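Local coordinates for protein acyl-CoA dehydrogenase (Mycobacterium thermoresistibile, PDB 3NF4) that probably oxidises acyl-CoA thioesters to their trans-2-enoyl derivatives, using a bound flavin-adenine dinucleotide as the hydride acceptor, at residues A132-E137 with Y176-R181; G250-A255 with S325-T330; A334-T339 with R359-A364. All blocks are in the same frame, centred on the assembly; numbering follows the deposited sequence.

Contact 1 of 3, residues A132-E137 with Y176-R181. With FAD (flavin-adenine dinucleotide), chain C.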
loop_
_atom_site.group_PDB
_atom_site.type_symbol
_atom_site.label_atom_id
_atom_site.label_comp_id
_atom_site.label_asym_id
_atom_site.label_seq_id
_atom_site.Cartn_x
_atom_site.Cartn_y
_atom_site.Cartn_z
ATOM N N ALA A 132 14.556 -11.747 -32.919
ATOM C CA ALA A 132 14.923 -10.873 -31.827
ATOM C C ALA A 132 14.713 -9.420 -32.251
ATOM O O ALA A 132 14.586 -9.117 -33.455
ATOM C CB ALA A 132 16.355 -11.125 -31.374
ATOM N N TYR A 133 14.660 -8.541 -31.255
ATOM C CA TYR A 133 14.247 -7.157 -31.423
ATOM C C TYR A 133 15.317 -6.288 -30.724
ATOM O O TYR A 133 15.623 -6.527 -29.545
ATOM C CB TYR A 133 12.869 -7.009 -30.773
ATOM C CG TYR A 133 12.126 -5.711 -31.017
ATOM C CD1 TYR A 133 11.348 -5.535 -32.154
ATOM C CD2 TYR A 133 12.146 -4.682 -30.069
ATOM C CE1 TYR A 133 10.643 -4.350 -32.383
ATOM C CE2 TYR A 133 11.433 -3.489 -30.282
ATOM C CZ TYR A 133 10.687 -3.337 -31.447
ATOM O OH TYR A 133 9.982 -2.179 -31.677
ATOM N N SER A 134 15.873 -5.303 -31.447
ATOM C CA SER A 134 17.034 -4.533 -30.987
ATOM C C SER A 134 16.897 -3.010 -31.051
ATOM O O SER A 134 17.038 -2.399 -32.130
ATOM C CB SER A 134 18.283 -4.951 -31.761
ATOM O OG SER A 134 19.416 -4.307 -31.214
ATOM N N LEU A 135 16.681 -2.390 -29.892
ATOM C CA LEU A 135 16.391 -0.960 -29.836
ATOM C C LEU A 135 17.248 -0.229 -28.801
ATOM O O LEU A 135 17.835 0.813 -29.104
ATOM C CB LEU A 135 14.881 -0.727 -29.609
ATOM C CG LEU A 135 14.295 0.686 -29.487
ATOM C CD1 LEU A 135 13.948 1.254 -30.835
ATOM C CD2 LEU A 135 13.041 0.717 -28.616
ATOM N N SER A 136 17.324 -0.790 -27.593
ATOM C CA SER A 136 18.057 -0.205 -26.475
ATOM C C SER A 136 19.590 -0.109 -26.656
ATOM O O SER A 136 20.217 -0.989 -27.251
ATOM C CB SER A 136 17.750 -0.989 -25.195
ATOM O OG SER A 136 16.364 -0.997 -24.908
ATOM N N GLU A 137 20.167 0.964 -26.110
ATOM C CA GLU A 137 21.621 1.161 -26.019
ATOM C C GLU A 137 21.963 1.472 -24.553
ATOM O O GLU A 137 21.060 1.724 -23.759
ATOM C CB GLU A 137 22.090 2.289 -26.970
ATOM C CG GLU A 137 21.753 2.012 -28.441
ATOM C CD GLU A 137 22.185 3.103 -29.441
ATOM O OE1 GLU A 137 23.112 3.910 -29.149
ATOM O OE2 GLU A 137 21.604 3.115 -30.558
ATOM N N TYR A 176 17.252 -10.335 -36.872
ATOM C CA TYR A 176 17.224 -9.250 -35.910
ATOM C C TYR A 176 16.503 -8.041 -36.490
ATOM O O TYR A 176 16.812 -7.602 -37.596
ATOM C CB TYR A 176 18.655 -8.858 -35.487
ATOM C CG TYR A 176 19.377 -9.952 -34.735
ATOM C CD1 TYR A 176 19.357 -10.001 -33.339
ATOM C CD2 TYR A 176 20.051 -10.966 -35.415
ATOM C CE1 TYR A 176 20.013 -11.023 -32.650
ATOM C CE2 TYR A 176 20.705 -11.998 -34.736
ATOM C CZ TYR A 176 20.680 -12.022 -33.362
ATOM O OH TYR A 176 21.324 -13.035 -32.699
ATOM N N THR A 177 15.551 -7.499 -35.740
ATOM C CA THR A 177 14.959 -6.226 -36.092
ATOM C C THR A 177 15.758 -5.108 -35.416
ATOM O O THR A 177 15.717 -4.973 -34.192
ATOM C CB THR A 177 13.466 -6.198 -35.707
ATOM O OG1 THR A 177 12.749 -7.109 -36.548
ATOM C CG2 THR A 177 12.872 -4.830 -35.891
ATOM N N LEU A 178 16.458 -4.307 -36.228
ATOM C CA LEU A 178 17.373 -3.251 -35.777
ATOM C C LEU A 178 16.836 -1.822 -35.947
ATOM O O LEU A 178 16.137 -1.530 -36.924
ATOM C CB LEU A 178 18.688 -3.373 -36.559
ATOM C CG LEU A 178 19.817 -2.349 -36.357
ATOM C CD1 LEU A 178 20.388 -2.361 -34.902
ATOM C CD2 LEU A 178 20.921 -2.545 -37.408
ATOM N N PHE A 179 17.194 -0.929 -35.019
ATOM C CA PHE A 179 16.913 0.508 -35.158
ATOM C C PHE A 179 18.204 1.326 -35.116
ATOM O O PHE A 179 18.896 1.311 -34.106
ATOM C CB PHE A 179 15.925 0.985 -34.082
ATOM C CG PHE A 179 14.548 0.370 -34.210
ATOM C CD1 PHE A 179 13.569 0.976 -34.998
ATOM C CD2 PHE A 179 14.235 -0.823 -33.563
ATOM C CE1 PHE A 179 12.292 0.400 -35.135
ATOM C CE2 PHE A 179 12.970 -1.397 -33.691
ATOM C CZ PHE A 179 11.997 -0.783 -34.480
ATOM N N ALA A 180 18.538 2.014 -36.215
ATOM C CA ALA A 180 19.775 2.832 -36.275
ATOM C C ALA A 180 19.585 4.231 -36.855
ATOM O O ALA A 180 18.605 4.489 -37.554
ATOM C CB ALA A 180 20.889 2.100 -37.013
ATOM N N ARG A 181 20.533 5.121 -36.549
ATOM C CA ARG A 181 20.442 6.543 -36.902
ATOM C C ARG A 181 20.951 6.885 -38.315
ATOM O O ARG A 181 22.076 6.558 -38.678
ATOM C CB ARG A 181 21.151 7.403 -35.848
ATOM C CG ARG A 181 20.960 8.912 -36.043
ATOM C CD ARG A 181 21.287 9.744 -34.788
ATOM N NE ARG A 181 20.308 9.604 -33.697
ATOM C CZ ARG A 181 19.077 10.123 -33.691
ATOM N NH1 ARG A 181 18.617 10.820 -34.731
ATOM N NH2 ARG A 181 18.292 9.935 -32.634
HETATM P PA FAD C . 16.933 4.033 -17.259
HETATM O O1A FAD C . 16.238 4.612 -18.461
HETATM O O2A FAD C . 18.357 4.456 -17.013
HETATM O O5B FAD C . 16.081 4.406 -15.940
HETATM C C5B FAD C . 16.566 4.278 -14.605
HETATM C C4B FAD C . 15.476 4.733 -13.622
HETATM O O4B FAD C . 15.046 6.089 -13.870
HETATM C C3B FAD C . 14.238 3.851 -13.722
HETATM O O3B FAD C . 13.742 3.603 -12.409
HETATM C C2B FAD C . 13.227 4.696 -14.481
HETATM O O2B FAD C . 11.865 4.309 -14.191
HETATM C C1B FAD C . 13.626 6.132 -14.092
HETATM N N9A FAD C . 13.234 7.045 -15.195
HETATM C C8A FAD C . 13.786 7.092 -16.443
HETATM N N7A FAD C . 13.130 8.018 -17.175
HETATM C C5A FAD C . 12.172 8.555 -16.383
HETATM C C6A FAD C . 11.208 9.541 -16.574
HETATM N N6A FAD C . 11.108 10.158 -17.777
HETATM N N1A FAD C . 10.369 9.873 -15.546
HETATM C C2A FAD C . 10.460 9.256 -14.351
HETATM N N3A FAD C . 11.377 8.293 -14.154
HETATM C C4A FAD C . 12.235 7.932 -15.141
HETATM N N1 FAD C . 15.549 -3.824 -24.821
HETATM C C2 FAD C . 15.253 -4.055 -26.137
HETATM O O2 FAD C . 15.129 -3.098 -26.946
HETATM N N3 FAD C . 15.084 -5.324 -26.592
HETATM C C4 FAD C . 15.200 -6.391 -25.759
HETATM O O4 FAD C . 15.040 -7.548 -26.224
HETATM C C4X FAD C . 15.497 -6.176 -24.398
HETATM N N5 FAD C . 15.632 -7.228 -23.547
HETATM C C5X FAD C . 15.949 -6.998 -22.246
HETATM C C6 FAD C . 16.093 -8.077 -21.372
HETATM C C7 FAD C . 16.418 -7.872 -20.031
HETATM C C7M FAD C . 16.565 -9.069 -19.120
HETATM C C8 FAD C . 16.596 -6.561 -19.575
HETATM C C8M FAD C . 16.946 -6.216 -18.150
HETATM C C9 FAD C . 16.446 -5.489 -20.450
HETATM C C9A FAD C . 16.123 -5.681 -21.785
HETATM N N10 FAD C . 15.981 -4.615 -22.616
HETATM C C10 FAD C . 15.685 -4.852 -23.931
HETATM C "C1'" FAD C . 16.175 -3.217 -22.120
HETATM C "C2'" FAD C . 15.037 -2.680 -21.212
HETATM O "O2'" FAD C . 13.857 -2.432 -22.002
HETATM C "C3'" FAD C . 15.483 -1.455 -20.361
HETATM O "O3'" FAD C . 16.466 -1.916 -19.423
HETATM C "C4'" FAD C . 14.395 -0.700 -19.562
HETATM O "O4'" FAD C . 13.241 -0.412 -20.372
HETATM C "C5'" FAD C . 14.826 0.611 -18.854
HETATM O "O5'" FAD C . 15.924 1.369 -19.420
HETATM P P FAD C . 17.314 1.555 -18.598
HETATM O O1P FAD C . 17.785 0.187 -18.136
HETATM O O2P FAD C . 18.281 2.396 -19.384
HETATM O O3P FAD C . 16.828 2.412 -17.305
#
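The benzene ring of Phe179 is met by Tyr133 of the neighbouring strand and by Leu135 just past its end. Leu135 CD1 lies over one face of the ring, 3.4 Å from Phe179 CD2. The ring's CE2–CZ side is turned to the face of Tyr133 in an offset edge-to-face pair, with the ring centroids 5.6 Å apart and the planes at 65°. Phe179 CG stands beside its own backbone N (chi1 -65°), which turns the ring toward segment 132-137, where Ser134 O lies at its edge, in plane. That same Ser134 O accepts from Phe179 N at 3.2 Å, so ring and peptide of one residue meet a single carbonyl.

Ser134 also gives its own N–H to Thr177 O, with 2.8 Å between Ser134 N and that oxygen. Earlier in the strand Ala132 O accepts from Thr177 N at 3.0 Å, while Ala132 CB rests 3.8 Å from Tyr176 CD1. These three bonds hold the strands parallel, with Ala132 and Tyr176 on one face and Tyr133 and Thr177 on the other; Thr177 OG1 turns out to Ser104 O.

The alternation of peptides leaves Tyr133 O directed to the flavin, where it accepts from FAD N3 at 3.2 Å. Just past the strand end, Ser136 N binds FAD O2 and Ser136 OG donates to FAD N1 at 2.9 Å. Lys164 NZ bridges the two segments, with a salt bridge to Glu137 and hydrogen bonds to the carbonyls of Leu135 and Phe179. The arrangement is that of the acyl-CoA dehydrogenase middle domain: the outermost parallel strand of its mixed sheet, and the loop that follows it, read the pyrimidine edge of the flavin.

Contact 2 of 3, residues G250-A255 with S325-T330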
loop_
_atom_site.group_PDB
_atom_site.type_symbol
_atom_site.label_atom_id
_atom_site.label_comp_id
_atom_site.label_asym_id
_atom_site.label_seq_id
_atom_site.Cartn_x
_atom_site.Cartn_y
_atom_site.Cartn_z
ATOM N N GLY A 250 3.455 -5.202 -27.295
ATOM C CA GLY A 250 4.457 -5.728 -26.381
ATOM C C GLY A 250 4.041 -5.628 -24.918
ATOM O O GLY A 250 4.303 -6.544 -24.117
ATOM N N ARG A 251 3.398 -4.522 -24.566
ATOM C CA ARG A 251 2.966 -4.324 -23.198
ATOM C C ARG A 251 1.918 -5.391 -22.774
ATOM O O ARG A 251 1.984 -5.873 -21.656
ATOM C CB ARG A 251 2.505 -2.865 -22.964
ATOM C CG ARG A 251 3.630 -1.824 -23.126
ATOM C CD ARG A 251 3.114 -0.360 -23.276
ATOM N NE ARG A 251 4.210 0.609 -23.091
ATOM C CZ ARG A 251 4.195 1.906 -23.444
ATOM N NH1 ARG A 251 3.132 2.450 -24.010
ATOM N NH2 ARG A 251 5.269 2.671 -23.221
ATOM N N LEU A 252 1.020 -5.816 -23.678
ATOM C CA LEU A 252 0.066 -6.944 -23.416
ATOM C C LEU A 252 0.698 -8.329 -23.307
ATOM O O LEU A 252 0.332 -9.107 -22.415
ATOM C CB LEU A 252 -1.049 -7.035 -24.471
ATOM C CG LEU A 252 -2.048 -5.909 -24.594
ATOM C CD1 LEU A 252 -3.023 -6.239 -25.703
ATOM C CD2 LEU A 252 -2.794 -5.667 -23.259
ATOM N N GLY A 253 1.602 -8.655 -24.233
ATOM C CA GLY A 253 2.460 -9.836 -24.081
ATOM C C GLY A 253 2.972 -10.015 -22.648
ATOM O O GLY A 253 2.681 -11.022 -22.001
ATOM N N ILE A 254 3.702 -9.023 -22.135
ATOM C CA ILE A 254 4.299 -9.082 -20.799
ATOM C C ILE A 254 3.274 -9.110 -19.640
ATOM O O ILE A 254 3.520 -9.776 -18.616
ATOM C CB ILE A 254 5.320 -7.924 -20.598
ATOM C CG1 ILE A 254 6.505 -8.110 -21.552
ATOM C CG2 ILE A 254 5.780 -7.811 -19.136
ATOM C CD1 ILE A 254 7.198 -9.484 -21.536
ATOM N N ALA A 255 2.151 -8.398 -19.800
ATOM C CA ALA A 255 1.036 -8.519 -18.857
ATOM C C ALA A 255 0.605 -9.973 -18.742
ATOM O O ALA A 255 0.392 -10.451 -17.644
ATOM C CB ALA A 255 -0.134 -7.647 -19.266
ATOM N N SER A 325 -1.306 0.016 -21.204
ATOM C CA SER A 325 -0.404 0.507 -20.147
ATOM C C SER A 325 -0.870 0.105 -18.736
ATOM O O SER A 325 -0.068 -0.310 -17.885
ATOM C CB SER A 325 -0.243 2.035 -20.211
ATOM O OG SER A 325 0.668 2.346 -21.241
ATOM N N ILE A 326 -2.173 0.249 -18.520
ATOM C CA ILE A 326 -2.812 -0.120 -17.264
ATOM C C ILE A 326 -2.632 -1.637 -17.039
ATOM O O ILE A 326 -2.192 -2.060 -15.962
ATOM C CB ILE A 326 -4.294 0.343 -17.274
ATOM C CG1 ILE A 326 -4.361 1.864 -17.125
ATOM C CG2 ILE A 326 -5.128 -0.352 -16.222
ATOM C CD1 ILE A 326 -5.799 2.436 -17.280
ATOM N N ALA A 327 -2.917 -2.446 -18.051
ATOM C CA ALA A 327 -2.724 -3.907 -17.912
ATOM C C ALA A 327 -1.285 -4.330 -17.498
ATOM O O ALA A 327 -1.099 -5.157 -16.609
ATOM C CB ALA A 327 -3.166 -4.647 -19.193
ATOM N N LYS A 328 -0.266 -3.740 -18.129
ATOM C CA LYS A 328 1.139 -4.089 -17.859
ATOM C C LYS A 328 1.568 -3.670 -16.441
ATOM O O LYS A 328 2.141 -4.468 -15.709
ATOM C CB LYS A 328 2.038 -3.490 -18.961
ATOM C CG LYS A 328 3.478 -3.976 -18.952
ATOM C CD LYS A 328 4.361 -3.122 -18.034
ATOM C CE LYS A 328 5.810 -3.601 -18.097
ATOM N NZ LYS A 328 6.587 -3.166 -16.921
ATOM N N LEU A 329 1.271 -2.424 -16.056
ATOM C CA LEU A 329 1.500 -1.923 -14.689
ATOM C C LEU A 329 0.838 -2.800 -13.619
ATOM O O LEU A 329 1.495 -3.226 -12.654
ATOM C CB LEU A 329 0.968 -0.497 -14.538
ATOM C CG LEU A 329 0.967 0.068 -13.109
ATOM C CD1 LEU A 329 2.370 0.456 -12.699
ATOM C CD2 LEU A 329 0.084 1.272 -13.000
ATOM N N THR A 330 -0.462 -3.049 -13.788
ATOM C CA THR A 330 -1.280 -3.847 -12.854
ATOM C C THR A 330 -0.743 -5.272 -12.718
ATOM O O THR A 330 -0.482 -5.747 -11.609
ATOM C CB THR A 330 -2.747 -3.856 -13.395
ATOM O OG1 THR A 330 -3.310 -2.550 -13.195
ATOM C CG2 THR A 330 -3.638 -4.910 -12.727
#
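Arg251 and Lys328 meet not through their charges but near their roots. The segments 250-255 and 325-330 run in roughly the same direction, their axes 8.2 Å apart at closest and crossing at 31°, close enough for side chains of one to rest on the backbone of the other. Lys328 CB sits 3.6 Å from Arg251 O, and the CB atoms of Arg251 and Lys328 are 4.1 Å apart. One turn on from Arg251, Ala255 CB rests 3.8 Å from Ala327 O. These are van der Waals contacts with carbonyls that belong to helical backbones.

The apolar contacts are made by methyls and a lysine methylene. Ala255 CB and Ala327 CB lie 4.3 Å apart, and Leu252 reaches round with CD2 to the same Ala327 CB at 4.2 Å. The branch methyl of Ile254 touches the Lys328 chain, CG2 to CE, at 4.3 Å.

Polar groups come near each other at one end, where Arg251 NH1 lies 3.7 Å from Ser325 OG, too long for a hydrogen bond; Ser325 OG pairs instead with Gln377 of helix 374-383. Lys328 bends sharply at its second torsion (chi2 -88°), which carries NZ away from segment 250-255. There it is bound by Asn374 OD1 and by the backbone oxygens of Met367 and Gly372.

Chemically, then, the two segments are joined by van der Waals contact of alkyl groups with each other and with backbone carbonyls, without a hydrogen bond between them, while the buried Lys328 NZ is satisfied outside the contact. Those acceptors would probably favour its charged form, and they make Lys328 a tie between helix 321-346 and the chain leading into helix 374-383.

Contact 3 of 3, residues A334-T339 with R359-A364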
loop_
_atom_site.group_PDB
_atom_site.type_symbol
_atom_site.label_atom_id
_atom_site.label_comp_id
_atom_site.label_asym_id
_atom_site.label_seq_id
_atom_site.Cartn_x
_atom_site.Cartn_y
_atom_site.Cartn_z
ATOM N N ALA A 334 1.312 -6.958 -9.490
ATOM C CA ALA A 334 0.731 -8.181 -8.881
ATOM C C ALA A 334 1.712 -9.357 -8.783
ATOM O O ALA A 334 1.734 -10.043 -7.754
ATOM C CB ALA A 334 -0.567 -8.629 -9.617
ATOM N N ALA A 335 2.510 -9.602 -9.833
ATOM C CA ALA A 335 3.502 -10.684 -9.765
ATOM C C ALA A 335 4.531 -10.441 -8.643
ATOM O O ALA A 335 4.866 -11.361 -7.891
ATOM C CB ALA A 335 4.200 -10.949 -11.137
ATOM N N MET A 336 5.004 -9.205 -8.505
ATOM C CA MET A 336 5.965 -8.914 -7.449
ATOM C C MET A 336 5.346 -9.137 -6.068
ATOM O O MET A 336 5.979 -9.730 -5.190
ATOM C CB MET A 336 6.538 -7.497 -7.561
ATOM C CG MET A 336 7.767 -7.242 -6.647
ATOM S SD MET A 336 9.201 -8.156 -7.293
ATOM C CE MET A 336 9.357 -9.414 -6.024
ATOM N N LYS A 337 4.104 -8.703 -5.879
ATOM C CA LYS A 337 3.425 -8.916 -4.579
ATOM C C LYS A 337 3.065 -10.385 -4.274
ATOM O O LYS A 337 3.234 -10.832 -3.138
ATOM C CB LYS A 337 2.166 -8.036 -4.491
ATOM C CG LYS A 337 1.438 -8.070 -3.162
ATOM C CD LYS A 337 -0.069 -7.773 -3.350
ATOM C CE LYS A 337 -0.877 -7.963 -2.028
ATOM N NZ LYS A 337 -2.184 -7.202 -2.029
ATOM N N VAL A 338 2.545 -11.120 -5.266
ATOM C CA VAL A 338 2.157 -12.537 -5.081
ATOM C C VAL A 338 3.376 -13.460 -4.878
ATOM O O VAL A 338 3.335 -14.361 -4.048
ATOM C CB VAL A 338 1.274 -13.035 -6.266
ATOM C CG1 VAL A 338 1.074 -14.516 -6.251
ATOM C CG2 VAL A 338 -0.113 -12.268 -6.306
ATOM N N THR A 339 4.469 -13.232 -5.612
ATOM C CA THR A 339 5.642 -14.114 -5.475
ATOM C C THR A 339 6.322 -13.911 -4.114
ATOM O O THR A 339 6.802 -14.896 -3.511
ATOM C CB THR A 339 6.670 -13.910 -6.602
ATOM O OG1 THR A 339 6.964 -12.511 -6.741
ATOM C CG2 THR A 339 6.174 -14.456 -7.948
ATOM N N ARG A 359 12.835 -18.901 -6.694
ATOM C CA ARG A 359 13.097 -18.546 -8.092
ATOM C C ARG A 359 12.011 -17.597 -8.673
ATOM O O ARG A 359 12.336 -16.629 -9.387
ATOM C CB ARG A 359 13.245 -19.813 -8.950
ATOM C CG ARG A 359 13.351 -19.540 -10.464
ATOM C CD ARG A 359 13.886 -20.767 -11.305
ATOM N NE ARG A 359 13.017 -21.962 -11.251
ATOM C CZ ARG A 359 11.951 -22.183 -12.025
ATOM N NH1 ARG A 359 11.552 -21.308 -12.949
ATOM N NH2 ARG A 359 11.264 -23.310 -11.884
ATOM N N TYR A 360 10.734 -17.881 -8.375
ATOM C CA TYR A 360 9.615 -17.080 -8.929
ATOM C C TYR A 360 9.723 -15.614 -8.490
ATOM O O TYR A 360 9.532 -14.714 -9.306
ATOM C CB TYR A 360 8.227 -17.679 -8.583
ATOM C CG TYR A 360 7.898 -19.038 -9.251
ATOM C CD1 TYR A 360 8.526 -19.444 -10.438
ATOM C CD2 TYR A 360 6.946 -19.900 -8.697
ATOM C CE1 TYR A 360 8.234 -20.674 -11.037
ATOM C CE2 TYR A 360 6.656 -21.104 -9.273
ATOM C CZ TYR A 360 7.295 -21.486 -10.452
ATOM O OH TYR A 360 6.967 -22.691 -11.030
ATOM N N MET A 361 10.056 -15.392 -7.217
ATOM C CA MET A 361 10.358 -14.070 -6.681
ATOM C C MET A 361 11.496 -13.310 -7.385
ATOM O O MET A 361 11.403 -12.109 -7.577
ATOM C CB MET A 361 10.633 -14.150 -5.170
ATOM C CG MET A 361 10.691 -12.797 -4.523
ATOM S SD MET A 361 10.866 -12.866 -2.723
ATOM C CE MET A 361 11.418 -11.190 -2.385
ATOM N N ARG A 362 12.566 -14.002 -7.740
ATOM C CA ARG A 362 13.677 -13.411 -8.493
ATOM C C ARG A 362 13.269 -13.090 -9.960
ATOM O O ARG A 362 13.678 -12.066 -10.510
ATOM C CB ARG A 362 14.937 -14.325 -8.452
ATOM C CG ARG A 362 15.547 -14.524 -7.035
ATOM C CD ARG A 362 16.859 -15.333 -7.084
ATOM N NE ARG A 362 16.660 -16.787 -7.205
ATOM C CZ ARG A 362 16.936 -17.522 -8.287
ATOM N NH1 ARG A 362 17.406 -16.964 -9.399
ATOM N NH2 ARG A 362 16.719 -18.839 -8.281
ATOM N N GLU A 363 12.434 -13.919 -10.561
ATOM C CA GLU A 363 11.948 -13.672 -11.919
ATOM C C GLU A 363 10.990 -12.485 -12.027
ATOM O O GLU A 363 10.961 -11.798 -13.054
ATOM C CB GLU A 363 11.280 -14.935 -12.507
ATOM C CG GLU A 363 12.295 -15.971 -12.940
ATOM C CD GLU A 363 11.757 -17.410 -13.164
ATOM O OE1 GLU A 363 10.527 -17.673 -13.156
ATOM O OE2 GLU A 363 12.618 -18.301 -13.362
ATOM N N ALA A 364 10.222 -12.211 -10.973
ATOM C CA ALA A 364 9.183 -11.179 -11.079
ATOM C C ALA A 364 9.740 -9.744 -11.111
ATOM O O ALA A 364 9.132 -8.862 -11.735
ATOM C CB ALA A 364 8.102 -11.340 -9.945
#
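Ala335 O is gripped twice by Thr339, through its backbone N and, at 2.7 Å, its OG1, the two donors coming from opposite faces of the carbonyl plane. With chi1 at 50°, OG1 turns back on its own helix and CG2 is left for the partner, where Thr339 CG2 lies 3.6 Å from Tyr360 O. The same Thr339 OG1 also touches a methyl, Ala364 CB, at 3.6 Å. Ala364 CB also faces Ala335, at 4.1 Å from its CB. Nearby, Thr339 CB leans on Met361 CA at 3.7 Å, and Met336, bent at its second and third torsions (chi2 71°), brings CE to within 3.9 Å of Met361 CG. Within segment 359-364, Arg359 NH1 and Glu363 OE2 form a salt bridge one turn apart.

The two segments run nearly antiparallel, at 158°, their axes 8.7 Å apart at closest. Helix 247-274 packs against Thr339, Tyr360 and Glu363, helix 289-315 touches Val338, and the two methionines meet Met361 and Met336 of the second subunit, which places this helix pair at a subunit interface.

Read along the chain, the contacts follow one another in series, from the middle domain into the C-terminal helical domain. Contact 1 joins neighbouring strands of the mixed sheet; contacts 2 and 3 both use helix 321-346, which packs first on helix 247-274 and then, further along, on helix 357-367. The centres of contacts 2 and 3 are about 16 Å apart. Contact 1 lies about 21 Å from contact 2 and about 28 Å from contact 3, centre to centre, the latter on the opposite side of the chain's centre. One long helix thus runs from near a bound flavin, about 8 Å from the Lys328 side chain, to the second subunit, which contact 3 touches and which also hydrogen-bonds the flavin of contact 1.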